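Local coordinates for beta-galactosidase (Marinomonas sp. ef1, PDB 6Y2K), which hydrolyses beta-galactosides as a cold-active, hexameric beta-galactosidase of glycoside hydrolase family 42, at residues V32-F37 and E56-L61; L49-L54 and R118-M123; K79-R84 and L111-E116. All coordinates share one frame; numbering follows the deposited sequence. Where two conformers were deposited one is given.

Contact 1: V32-F37 and E56-L61; sequences VRVGEF and ESLDIL
Glu-36 OE2 is gripped by two groups, the hydroxyl of Tyr-8 and the guanidinium of Arg-33, just beyond the strand whose Val-32 and Val-34 meet Leu-58 and Leu-61. The Glu-36 carboxylate lies over one face of that guanidinium, displaced toward its rim, so the 3.0 Å approach of OE2 to Arg-33 NH2 joins charges without an N-H aimed at the oxygen. Arg-33 NH1 has a salt bridge to Glu-314 and a hydrogen bond to Gln-138, both on other strands of the barrel. The CB of Arg-33 points away from helix 52-63, into the barrel, while those of Val-32 and Val-34 point toward the helix. Strand 29-34 and helix 52-63 are the second beta-alpha unit of a TIM barrel, and the helix leads on to strand 67-71, the next strand of the barrel, whose Val-68 touches Val-34 and both leucines. Across this layer the short strand and helix segments run antiparallel, their axes 11.1 Å apart. The meeting is wholly apolar and fairly relaxed. Val-34 places its two methyls on either side of its backbone N (chi1 -55°), which sends CG1 to Leu-61 CD1 at 4.3 Å and CG2 to Leu-58 CD2 at 4.4 Å. The other branch of Leu-61, CD2, reaches Val-32 CG1 at 4.3 Å, and Leu-61 therefore bridges both valines. Past the strand end, the ring of Phe-37 meets that of Trp-183 of a second subunit.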
loop_
_atom_site.group_PDB
_atom_site.type_symbol
_atom_site.label_atom_id
_atom_site.label_comp_id
_atom_site.label_asym_id
_atom_site.label_seq_id
_atom_site.Cartn_x
_atom_site.Cartn_y
_atom_site.Cartn_z
ATOM N N VAL A 32 -51.291 -16.627 -5.854
ATOM C CA VAL A 32 -50.454 -17.819 -5.735
ATOM C C VAL A 32 -50.163 -18.383 -7.122
ATOM O O VAL A 32 -51.098 -18.631 -7.892
ATOM C CB VAL A 32 -51.143 -18.907 -4.884
ATOM C CG1 VAL A 32 -50.231 -20.124 -4.711
ATOM C CG2 VAL A 32 -51.550 -18.344 -3.529
ATOM N N ARG A 33 -48.881 -18.596 -7.438
ATOM C CA ARG A 33 -48.503 -19.217 -8.709
ATOM C C ARG A 33 -48.289 -20.722 -8.522
ATOM O O ARG A 33 -47.661 -21.151 -7.556
ATOM C CB ARG A 33 -47.252 -18.569 -9.305
ATOM C CG ARG A 33 -46.978 -18.997 -10.739
ATOM C CD ARG A 33 -45.596 -18.590 -11.217
ATOM N NE ARG A 33 -44.540 -19.255 -10.455
ATOM C CZ ARG A 33 -43.237 -19.026 -10.605
ATOM N NH1 ARG A 33 -42.793 -18.154 -11.509
ATOM N NH2 ARG A 33 -42.367 -19.683 -9.841
ATOM N N VAL A 34 -48.844 -21.519 -9.438
ATOM C CA VAL A 34 -48.605 -22.968 -9.471
ATOM C C VAL A 34 -48.463 -23.497 -10.904
ATOM O O VAL A 34 -48.925 -22.862 -11.856
ATOM C CB VAL A 34 -49.736 -23.773 -8.768
ATOM C CG1 VAL A 34 -49.939 -23.294 -7.334
ATOM C CG2 VAL A 34 -51.040 -23.711 -9.548
ATOM N N GLY A 35 -47.810 -24.656 -11.036
ATOM C CA GLY A 35 -47.930 -25.503 -12.235
ATOM C C GLY A 35 -46.821 -25.531 -13.282
ATOM O O GLY A 35 -46.782 -26.462 -14.096
ATOM N N GLU A 36 -45.915 -24.553 -13.268
ATOM C CA GLU A 36 -44.942 -24.391 -14.374
ATOM C C GLU A 36 -43.867 -25.489 -14.503
ATOM O O GLU A 36 -43.234 -25.594 -15.555
ATOM C CB GLU A 36 -44.302 -22.981 -14.369
ATOM C CG GLU A 36 -43.106 -22.737 -13.434
ATOM C CD GLU A 36 -43.442 -22.670 -11.947
ATOM O OE1 GLU A 36 -44.614 -22.884 -11.537
ATOM O OE2 GLU A 36 -42.501 -22.401 -11.166
ATOM N N PHE A 37 -43.643 -26.288 -13.458
ATOM C CA PHE A 37 -42.705 -27.417 -13.543
ATOM C C PHE A 37 -43.371 -28.793 -13.395
ATOM O O PHE A 37 -42.688 -29.779 -13.088
ATOM C CB PHE A 37 -41.592 -27.271 -12.490
ATOM C CG PHE A 37 -40.764 -26.014 -12.628
ATOM C CD1 PHE A 37 -40.132 -25.701 -13.824
ATOM C CD2 PHE A 37 -40.561 -25.179 -11.537
ATOM C CE1 PHE A 37 -39.354 -24.555 -13.948
ATOM C CE2 PHE A 37 -39.768 -24.048 -11.647
ATOM C CZ PHE A 37 -39.165 -23.732 -12.852
ATOM N N GLU A 56 -57.953 -30.347 -7.482
ATOM C CA GLU A 56 -58.143 -30.202 -6.041
ATOM C C GLU A 56 -57.407 -29.008 -5.450
ATOM O O GLU A 56 -57.956 -28.308 -4.598
ATOM C CB GLU A 56 -57.736 -31.476 -5.307
ATOM C CG GLU A 56 -58.673 -32.637 -5.607
ATOM C CD GLU A 56 -58.198 -33.974 -5.067
ATOM O OE1 GLU A 56 -57.129 -34.054 -4.411
ATOM O OE2 GLU A 56 -58.912 -34.963 -5.320
ATOM N N SER A 57 -56.168 -28.791 -5.891
ATOM C CA SER A 57 -55.362 -27.666 -5.405
ATOM C C SER A 57 -56.005 -26.322 -5.732
ATOM O O SER A 57 -56.089 -25.456 -4.866
ATOM C CB SER A 57 -53.928 -27.722 -5.967
ATOM O OG SER A 57 -53.181 -26.585 -5.572
ATOM N N LEU A 58 -56.460 -26.149 -6.969
ATOM C CA LEU A 58 -57.103 -24.899 -7.368
ATOM C C LEU A 58 -58.367 -24.641 -6.532
ATOM O O LEU A 58 -58.605 -23.508 -6.124
ATOM C CB LEU A 58 -57.450 -24.892 -8.854
ATOM C CG LEU A 58 -56.297 -24.901 -9.865
ATOM C CD1 LEU A 58 -56.843 -25.025 -11.278
ATOM C CD2 LEU A 58 -55.446 -23.652 -9.742
ATOM N N ASP A 59 -59.155 -25.684 -6.261
ATOM C CA ASP A 59 -60.357 -25.523 -5.415
ATOM C C ASP A 59 -60.010 -25.096 -3.985
ATOM O O ASP A 59 -60.660 -24.207 -3.440
ATOM C CB ASP A 59 -61.236 -26.792 -5.409
ATOM C CG ASP A 59 -62.029 -26.981 -6.711
ATOM O OD1 ASP A 59 -62.074 -26.068 -7.572
ATOM O OD2 ASP A 59 -62.622 -28.067 -6.874
ATOM N N ILE A 60 -58.977 -25.695 -3.396
ATOM C CA ILE A 60 -58.544 -25.337 -2.040
ATOM C C ILE A 60 -58.078 -23.872 -1.978
ATOM O O ILE A 60 -58.492 -23.124 -1.085
ATOM C CB ILE A 60 -57.465 -26.311 -1.503
ATOM C CG1 ILE A 60 -58.117 -27.667 -1.183
ATOM C CG2 ILE A 60 -56.768 -25.758 -0.255
ATOM C CD1 ILE A 60 -57.153 -28.823 -1.049
ATOM N N LEU A 61 -57.246 -23.469 -2.941
ATOM C CA LEU A 61 -56.766 -22.087 -3.025
ATOM C C LEU A 61 -57.933 -21.101 -3.214
ATOM O O LEU A 61 -57.976 -20.063 -2.554
ATOM C CB LEU A 61 -55.736 -21.933 -4.155
ATOM C CG LEU A 61 -54.431 -22.719 -3.966
ATOM C CD1 LEU A 61 -53.634 -22.776 -5.262
ATOM C CD2 LEU A 61 -53.594 -22.124 -2.839
#

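Contact 2: L49-L54 and R118-M123; sequences LHWEWL and RRMVTM
Leu-49 and Met-123 make the tightest apolar contact here, with Leu-49 CD1 lying 3.7 Å from Met-123 SD where the two side chains cross obliquely. A second apolar contact brings the six-membered ring of Trp-51 against the same methionine nearer its root, CZ2 standing 4.2 Å from Met-123 CB. Met-123 is thus covered at its sulfur by the leucine and at its beta carbon by the indole.

The sulfur-aromatic contact is made by Met-120, one turn earlier. Its SD lies 5.4 Å from the centroid of the Trp-51 six-membered ring, in an oblique position 72° off the ring normal, and comes nearest to CH2, at 4.2 Å. Met-120 CG is turned away from its own backbone N (chi1 172°), and further bends in the chain bring the sulfur to the indole; the indole and the methionine run alongside one another, pointing opposite ways. In the TIM barrel this contact joins the loop leading into helix 52-63 to helix 111-128, the next outer helix of the barrel. Ile-42 and Met-124 also touch the indole, and Trp-39 lies against Met-120.

No hydrogen bond crosses between the segments. Arg-119, modelled in two conformers, forms a salt bridge through NH2 with Glu-43 in at least one of them. Within its own helix, Arg-118 O accepts twice, from Thr-122 OG1 at 2.7 Å and from Thr-122 N at 3.0 Å, the two donors coming from opposite faces of the carbonyl plane, with the hydroxyl tilted 26° out of it. Within the other segment, Trp-53 NE1 bonds weakly to His-50 O.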
loop_
_atom_site.group_PDB
_atom_site.type_symbol
_atom_site.label_atom_id
_atom_site.label_comp_id
_atom_site.label_asym_id
_atom_site.label_seq_id
_atom_site.Cartn_x
_atom_site.Cartn_y
_atom_site.Cartn_z
ATOM N N LEU A 49 -52.798 -39.165 -18.245
ATOM C CA LEU A 49 -52.863 -37.822 -17.696
ATOM C C LEU A 49 -53.407 -37.817 -16.289
ATOM O O LEU A 49 -54.287 -38.609 -15.958
ATOM C CB LEU A 49 -53.717 -36.930 -18.581
ATOM C CG LEU A 49 -53.201 -36.800 -20.015
ATOM C CD1 LEU A 49 -54.281 -36.231 -20.917
ATOM C CD2 LEU A 49 -51.948 -35.935 -20.062
ATOM N N HIS A 50 -52.873 -36.910 -15.474
ATOM C CA HIS A 50 -53.234 -36.783 -14.072
ATOM C C HIS A 50 -53.525 -35.313 -13.770
ATOM O O HIS A 50 -52.597 -34.511 -13.562
ATOM C CB HIS A 50 -52.111 -37.314 -13.181
ATOM C CG HIS A 50 -51.761 -38.750 -13.431
ATOM N ND1 HIS A 50 -52.387 -39.797 -12.790
ATOM C CD2 HIS A 50 -50.843 -39.311 -14.254
ATOM C CE1 HIS A 50 -51.873 -40.941 -13.210
ATOM N NE2 HIS A 50 -50.933 -40.672 -14.101
ATOM N N TRP A 51 -54.813 -34.966 -13.797
ATOM C CA TRP A 51 -55.301 -33.623 -13.466
ATOM C C TRP A 51 -55.892 -33.509 -12.058
ATOM O O TRP A 51 -56.093 -32.392 -11.577
ATOM C CB TRP A 51 -56.387 -33.187 -14.448
ATOM C CG TRP A 51 -55.948 -33.024 -15.863
ATOM C CD1 TRP A 51 -56.433 -33.693 -16.953
ATOM C CD2 TRP A 51 -54.948 -32.125 -16.352
ATOM N NE1 TRP A 51 -55.794 -33.255 -18.101
ATOM C CE2 TRP A 51 -54.883 -32.293 -17.756
ATOM C CE3 TRP A 51 -54.105 -31.188 -15.743
ATOM C CZ2 TRP A 51 -53.998 -31.559 -18.560
ATOM C CZ3 TRP A 51 -53.237 -30.450 -16.541
ATOM C CH2 TRP A 51 -53.191 -30.647 -17.937
ATOM N N GLU A 52 -56.191 -34.635 -11.409
ATOM C CA GLU A 52 -56.868 -34.619 -10.101
ATOM C C GLU A 52 -56.155 -33.734 -9.064
ATOM O O GLU A 52 -56.811 -32.967 -8.351
ATOM C CB GLU A 52 -57.026 -36.046 -9.572
ATOM C CG GLU A 52 -57.769 -36.185 -8.245
ATOM C CD GLU A 52 -57.716 -37.612 -7.729
ATOM O OE1 GLU A 52 -56.904 -37.882 -6.811
ATOM O OE2 GLU A 52 -58.460 -38.471 -8.263
ATOM N N TRP A 53 -54.827 -33.845 -8.986
ATOM C CA TRP A 53 -54.025 -33.049 -8.036
ATOM C C TRP A 53 -54.260 -31.546 -8.217
ATOM O O TRP A 53 -54.433 -30.811 -7.241
ATOM C CB TRP A 53 -52.516 -33.378 -8.156
ATOM C CG TRP A 53 -51.889 -32.916 -9.440
ATOM C CD1 TRP A 53 -51.933 -33.544 -10.648
ATOM C CD2 TRP A 53 -51.158 -31.700 -9.647
ATOM N NE1 TRP A 53 -51.272 -32.797 -11.598
ATOM C CE2 TRP A 53 -50.786 -31.660 -11.009
ATOM C CE3 TRP A 53 -50.789 -30.637 -8.814
ATOM C CZ2 TRP A 53 -50.054 -30.601 -11.555
ATOM C CZ3 TRP A 53 -50.064 -29.582 -9.359
ATOM C CH2 TRP A 53 -49.701 -29.576 -10.717
ATOM N N LEU A 54 -54.290 -31.103 -9.468
ATOM C CA LEU A 54 -54.412 -29.690 -9.792
ATOM C C LEU A 54 -55.861 -29.226 -9.649
ATOM O O LEU A 54 -56.110 -28.126 -9.155
ATOM C CB LEU A 54 -53.886 -29.432 -11.201
ATOM C CG LEU A 54 -53.822 -27.989 -11.710
ATOM C CD1 LEU A 54 -53.092 -27.078 -10.731
ATOM C CD2 LEU A 54 -53.147 -27.971 -13.075
ATOM N N ARG A 118 -48.192 -26.853 -28.265
ATOM C CA ARG A 118 -49.560 -26.583 -28.720
ATOM C C ARG A 118 -50.543 -27.574 -28.092
ATOM O O ARG A 118 -51.597 -27.166 -27.602
ATOM C CB ARG A 118 -49.673 -26.626 -30.248
ATOM C CG ARG A 118 -50.953 -25.983 -30.791
ATOM C CD ARG A 118 -51.140 -26.271 -32.276
ATOM N NE ARG A 118 -49.950 -25.929 -33.045
ATOM C CZ ARG A 118 -49.594 -24.688 -33.354
ATOM N NH1 ARG A 118 -50.339 -23.664 -32.962
ATOM N NH2 ARG A 118 -48.492 -24.476 -34.053
ATOM N N ARG A 119 -50.180 -28.863 -28.100
ATOM C CA ARG A 119 -51.015 -29.924 -27.512
ATOM C C ARG A 119 -51.260 -29.717 -26.025
ATOM O O ARG A 119 -52.405 -29.732 -25.574
ATOM C CB ARG A 119 -50.396 -31.320 -27.713
ATOM C CG ARG A 119 -51.318 -32.457 -27.265
ATOM C CD ARG A 119 -50.665 -33.838 -27.226
ATOM N NE ARG A 119 -49.531 -33.889 -26.310
ATOM C CZ ARG A 119 -49.552 -34.426 -25.092
ATOM N NH1 ARG A 119 -50.649 -35.002 -24.608
ATOM N NH2 ARG A 119 -48.446 -34.389 -24.370
ATOM N N MET A 120 -50.182 -29.547 -25.258
ATOM C CA MET A 120 -50.293 -29.455 -23.800
ATOM C C MET A 120 -50.964 -28.158 -23.342
ATOM O O MET A 120 -51.787 -28.180 -22.423
ATOM C CB MET A 120 -48.920 -29.622 -23.114
ATOM C CG MET A 120 -48.925 -29.349 -21.614
ATOM S SD MET A 120 -50.053 -30.386 -20.660
ATOM C CE MET A 120 -49.135 -31.918 -20.579
ATOM N N VAL A 121 -50.611 -27.041 -23.969
ATOM C CA VAL A 121 -51.208 -25.758 -23.598
ATOM C C VAL A 121 -52.703 -25.734 -23.942
ATOM O O VAL A 121 -53.500 -25.190 -23.176
ATOM C CB VAL A 121 -50.462 -24.556 -24.211
ATOM C CG1 VAL A 121 -51.200 -23.246 -23.922
ATOM C CG2 VAL A 121 -49.048 -24.483 -23.640
ATOM N N THR A 122 -53.073 -26.321 -25.077
ATOM C CA THR A 122 -54.485 -26.485 -25.428
ATOM C C THR A 122 -55.217 -27.350 -24.401
ATOM O O THR A 122 -56.292 -26.964 -23.934
ATOM C CB THR A 122 -54.667 -27.070 -26.837
ATOM O OG1 THR A 122 -54.062 -26.193 -27.792
ATOM C CG2 THR A 122 -56.166 -27.235 -27.176
ATOM N N MET A 123 -54.638 -28.497 -24.038
ATOM C CA MET A 123 -55.223 -29.347 -22.990
ATOM C C MET A 123 -55.474 -28.576 -21.694
ATOM O O MET A 123 -56.572 -28.632 -21.143
ATOM C CB MET A 123 -54.331 -30.553 -22.673
ATOM C CG MET A 123 -54.437 -31.721 -23.640
ATOM S SD MET A 123 -53.716 -33.219 -22.916
ATOM C CE MET A 123 -51.997 -32.768 -22.829
#

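Contact 3: K79-R84 and L111-E116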
loop_
_atom_site.group_PDB
_atom_site.type_symbol
_atom_site.label_atom_id
_atom_site.label_comp_id
_atom_site.label_asym_id
_atom_site.label_seq_id
_atom_site.Cartn_x
_atom_site.Cartn_y
_atom_site.Cartn_z
ATOM N N LYS A 79 -38.640 -36.563 -19.872
ATOM C CA LYS A 79 -37.610 -37.297 -20.610
ATOM C C LYS A 79 -38.184 -38.152 -21.746
ATOM O O LYS A 79 -37.576 -38.247 -22.819
ATOM C CB LYS A 79 -36.788 -38.178 -19.670
ATOM C CG LYS A 79 -35.591 -38.887 -20.314
ATOM C CD LYS A 79 -34.724 -37.971 -21.174
ATOM C CE LYS A 79 -33.263 -38.425 -21.193
ATOM N NZ LYS A 79 -33.114 -39.817 -21.705
ATOM N N TRP A 80 -39.357 -38.759 -21.529
ATOM C CA TRP A 80 -39.998 -39.525 -22.605
ATOM C C TRP A 80 -40.244 -38.664 -23.850
ATOM O O TRP A 80 -40.111 -39.139 -24.975
ATOM C CB TRP A 80 -41.292 -40.214 -22.141
ATOM C CG TRP A 80 -42.417 -39.318 -21.718
ATOM C CD1 TRP A 80 -42.810 -39.073 -20.443
ATOM C CD2 TRP A 80 -43.315 -38.579 -22.561
ATOM N NE1 TRP A 80 -43.890 -38.227 -20.427
ATOM C CE2 TRP A 80 -44.220 -37.906 -21.714
ATOM C CE3 TRP A 80 -43.455 -38.431 -23.946
ATOM C CZ2 TRP A 80 -45.238 -37.081 -22.209
ATOM C CZ3 TRP A 80 -44.462 -37.615 -24.437
ATOM C CH2 TRP A 80 -45.342 -36.950 -23.569
ATOM N N LEU A 81 -40.580 -37.393 -23.645
ATOM C CA LEU A 81 -40.839 -36.470 -24.759
ATOM C C LEU A 81 -39.527 -36.084 -25.468
ATOM O O LEU A 81 -39.454 -36.090 -26.696
ATOM C CB LEU A 81 -41.610 -35.242 -24.244
ATOM C CG LEU A 81 -42.192 -34.247 -25.259
ATOM C CD1 LEU A 81 -43.344 -33.463 -24.639
ATOM C CD2 LEU A 81 -41.131 -33.284 -25.788
ATOM N N VAL A 82 -38.493 -35.785 -24.686
ATOM C CA VAL A 82 -37.145 -35.519 -25.221
ATOM C C VAL A 82 -36.653 -36.698 -26.074
ATOM O O VAL A 82 -36.155 -36.497 -27.184
ATOM C CB VAL A 82 -36.129 -35.198 -24.086
ATOM C CG1 VAL A 82 -34.693 -35.155 -24.606
ATOM C CG2 VAL A 82 -36.490 -33.879 -23.395
ATOM N N ASP A 83 -36.817 -37.918 -25.563
ATOM C CA ASP A 83 -36.379 -39.116 -26.279
ATOM C C ASP A 83 -37.124 -39.299 -27.614
ATOM O O ASP A 83 -36.547 -39.790 -28.581
ATOM C CB ASP A 83 -36.541 -40.372 -25.405
ATOM C CG ASP A 83 -35.553 -40.429 -24.247
ATOM O OD1 ASP A 83 -34.545 -39.696 -24.261
ATOM O OD2 ASP A 83 -35.783 -41.219 -23.308
ATOM N N ARG A 84 -38.393 -38.896 -27.656
ATOM C CA ARG A 84 -39.178 -38.915 -28.901
ATOM C C ARG A 84 -38.779 -37.855 -29.926
ATOM O O ARG A 84 -39.035 -38.038 -31.113
ATOM C CB ARG A 84 -40.667 -38.744 -28.604
ATOM C CG ARG A 84 -41.318 -39.984 -28.039
ATOM C CD ARG A 84 -42.795 -39.733 -27.783
ATOM N NE ARG A 84 -43.492 -40.991 -27.547
ATOM C CZ ARG A 84 -44.809 -41.160 -27.635
ATOM N NH1 ARG A 84 -45.628 -40.145 -27.943
ATOM N NH2 ARG A 84 -45.315 -42.364 -27.402
ATOM N N LEU A 111 -39.626 -27.021 -34.257
ATOM C CA LEU A 111 -41.029 -27.067 -34.668
ATOM C C LEU A 111 -41.756 -28.271 -34.049
ATOM O O LEU A 111 -42.949 -28.176 -33.708
ATOM C CB LEU A 111 -41.134 -27.077 -36.190
ATOM C CG LEU A 111 -40.477 -25.887 -36.901
ATOM C CD1 LEU A 111 -40.702 -25.995 -38.405
ATOM C CD2 LEU A 111 -41.003 -24.550 -36.379
ATOM N N GLU A 112 -41.034 -29.381 -33.874
ATOM C CA GLU A 112 -41.588 -30.556 -33.208
ATOM C C GLU A 112 -41.989 -30.237 -31.764
ATOM O O GLU A 112 -43.086 -30.595 -31.339
ATOM C CB GLU A 112 -40.615 -31.746 -33.247
ATOM C CG GLU A 112 -40.384 -32.334 -34.640
ATOM C CD GLU A 112 -39.574 -33.633 -34.637
ATOM O OE1 GLU A 112 -39.426 -34.281 -33.574
ATOM O OE2 GLU A 112 -39.088 -34.034 -35.716
ATOM N N TYR A 113 -41.121 -29.559 -31.007
ATOM C CA TYR A 113 -41.479 -29.223 -29.622
ATOM C C TYR A 113 -42.607 -28.183 -29.576
ATOM O O TYR A 113 -43.453 -28.237 -28.694
ATOM C CB TYR A 113 -40.273 -28.766 -28.783
ATOM C CG TYR A 113 -40.632 -28.556 -27.318
ATOM C CD1 TYR A 113 -41.306 -29.548 -26.603
ATOM C CD2 TYR A 113 -40.330 -27.363 -26.659
ATOM C CE1 TYR A 113 -41.660 -29.369 -25.273
ATOM C CE2 TYR A 113 -40.670 -27.174 -25.321
ATOM C CZ TYR A 113 -41.339 -28.184 -24.636
ATOM O OH TYR A 113 -41.692 -28.035 -23.334
ATOM N N ARG A 114 -42.634 -27.255 -30.529
ATOM C CA ARG A 114 -43.750 -26.302 -30.592
ATOM C C ARG A 114 -45.104 -27.002 -30.744
ATOM O O ARG A 114 -46.083 -26.567 -30.142
ATOM C CB ARG A 114 -43.581 -25.300 -31.722
ATOM C CG ARG A 114 -42.630 -24.171 -31.384
ATOM C CD ARG A 114 -42.599 -23.192 -32.534
ATOM N NE ARG A 114 -41.393 -22.400 -32.530
ATOM C CZ ARG A 114 -41.083 -21.504 -33.457
ATOM N NH1 ARG A 114 -41.903 -21.243 -34.482
ATOM N NH2 ARG A 114 -39.939 -20.852 -33.357
ATOM N N GLU A 115 -45.161 -28.058 -31.557
ATOM C CA GLU A 115 -46.406 -28.820 -31.697
ATOM C C GLU A 115 -46.762 -29.532 -30.389
ATOM O O GLU A 115 -47.930 -29.543 -29.999
ATOM C CB GLU A 115 -46.355 -29.788 -32.884
ATOM C CG GLU A 115 -46.385 -29.078 -34.228
ATOM C CD GLU A 115 -47.528 -28.075 -34.353
ATOM O OE1 GLU A 115 -48.696 -28.497 -34.247
ATOM O OE2 GLU A 115 -47.271 -26.870 -34.568
ATOM N N GLU A 116 -45.768 -30.092 -29.686
ATOM C CA GLU A 116 -46.025 -30.676 -28.359
ATOM C C GLU A 116 -46.529 -29.617 -27.368
ATOM O O GLU A 116 -47.421 -29.897 -26.571
ATOM C CB GLU A 116 -44.791 -31.386 -27.778
ATOM C CG GLU A 116 -44.329 -32.615 -28.559
ATOM C CD GLU A 116 -45.102 -33.893 -28.239
ATOM O OE1 GLU A 116 -46.224 -33.824 -27.689
ATOM O OE2 GLU A 116 -44.575 -34.992 -28.543
HETATM O O HOH W 1 -45.464 -37.389 -28.221
HETATM O O HOH W 2 -40.441 -36.768 -33.683
#
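Leu-81 fills the space between Tyr-113 and Glu-116 with its two branches. Its CD2 meets the Tyr-113 ring obliquely, 3.8 Å from CD1, the two side chains crossing at about a right angle. The other methyl, CD1, lies 4.0 Å from Glu-116 CD and packs along the bent aliphatic part of that glutamate. CG is held anti to the backbone N (chi1 -170°), and this torsion puts the two methyls at Tyr-113 and Glu-116. Cut back to an alanine, this position would probably leave a gap between the Tyr-113 ring and the Glu-116 stem. Further out, His-85 holds both glutamates, bonding Glu-116 OE2 through NE2 and Glu-112 OE1 through ND1. Glu-116 OE2 also accepts from a water 2.6 Å away; that water accepts from Arg-84 NH1 at 2.8 Å, bridging opposite charges that do not touch. A second water links Glu-112 OE1 with Arg-84 O. Tyr-113 is fixed by its hydroxyl, bonded to Thr-74 O. Lys-79 NZ pairs with Asp-83 of its own helix and with Glu-194 of a second subunit. The short helix 79-84 packed on the start of helix 111-128 belongs to the long connection between the third strand and third helix of the TIM barrel.

The three contacts lie in succession along the second and third beta-alpha units of the TIM barrel. Contacts 1 and 2 share helix 52-63 and have centres about 13 Å apart; they touch where Val-34 CG2 meets Leu-54 CD1 at 4.1 Å. Contacts 2 and 3 share helix 111-128, with centres about 16 Å apart, and contact 3 is nested in the chain loop that contact 2 closes. The ends, contacts 1 and 3, do not touch: their centres lie about 25 Å apart and their nearest atoms about 8 Å. Contact 1 is the one on a barrel strand, whose C-terminal end in this fold faces the active site. Contacts 1 and 3 each reach a second subunit, but contact 2 does not.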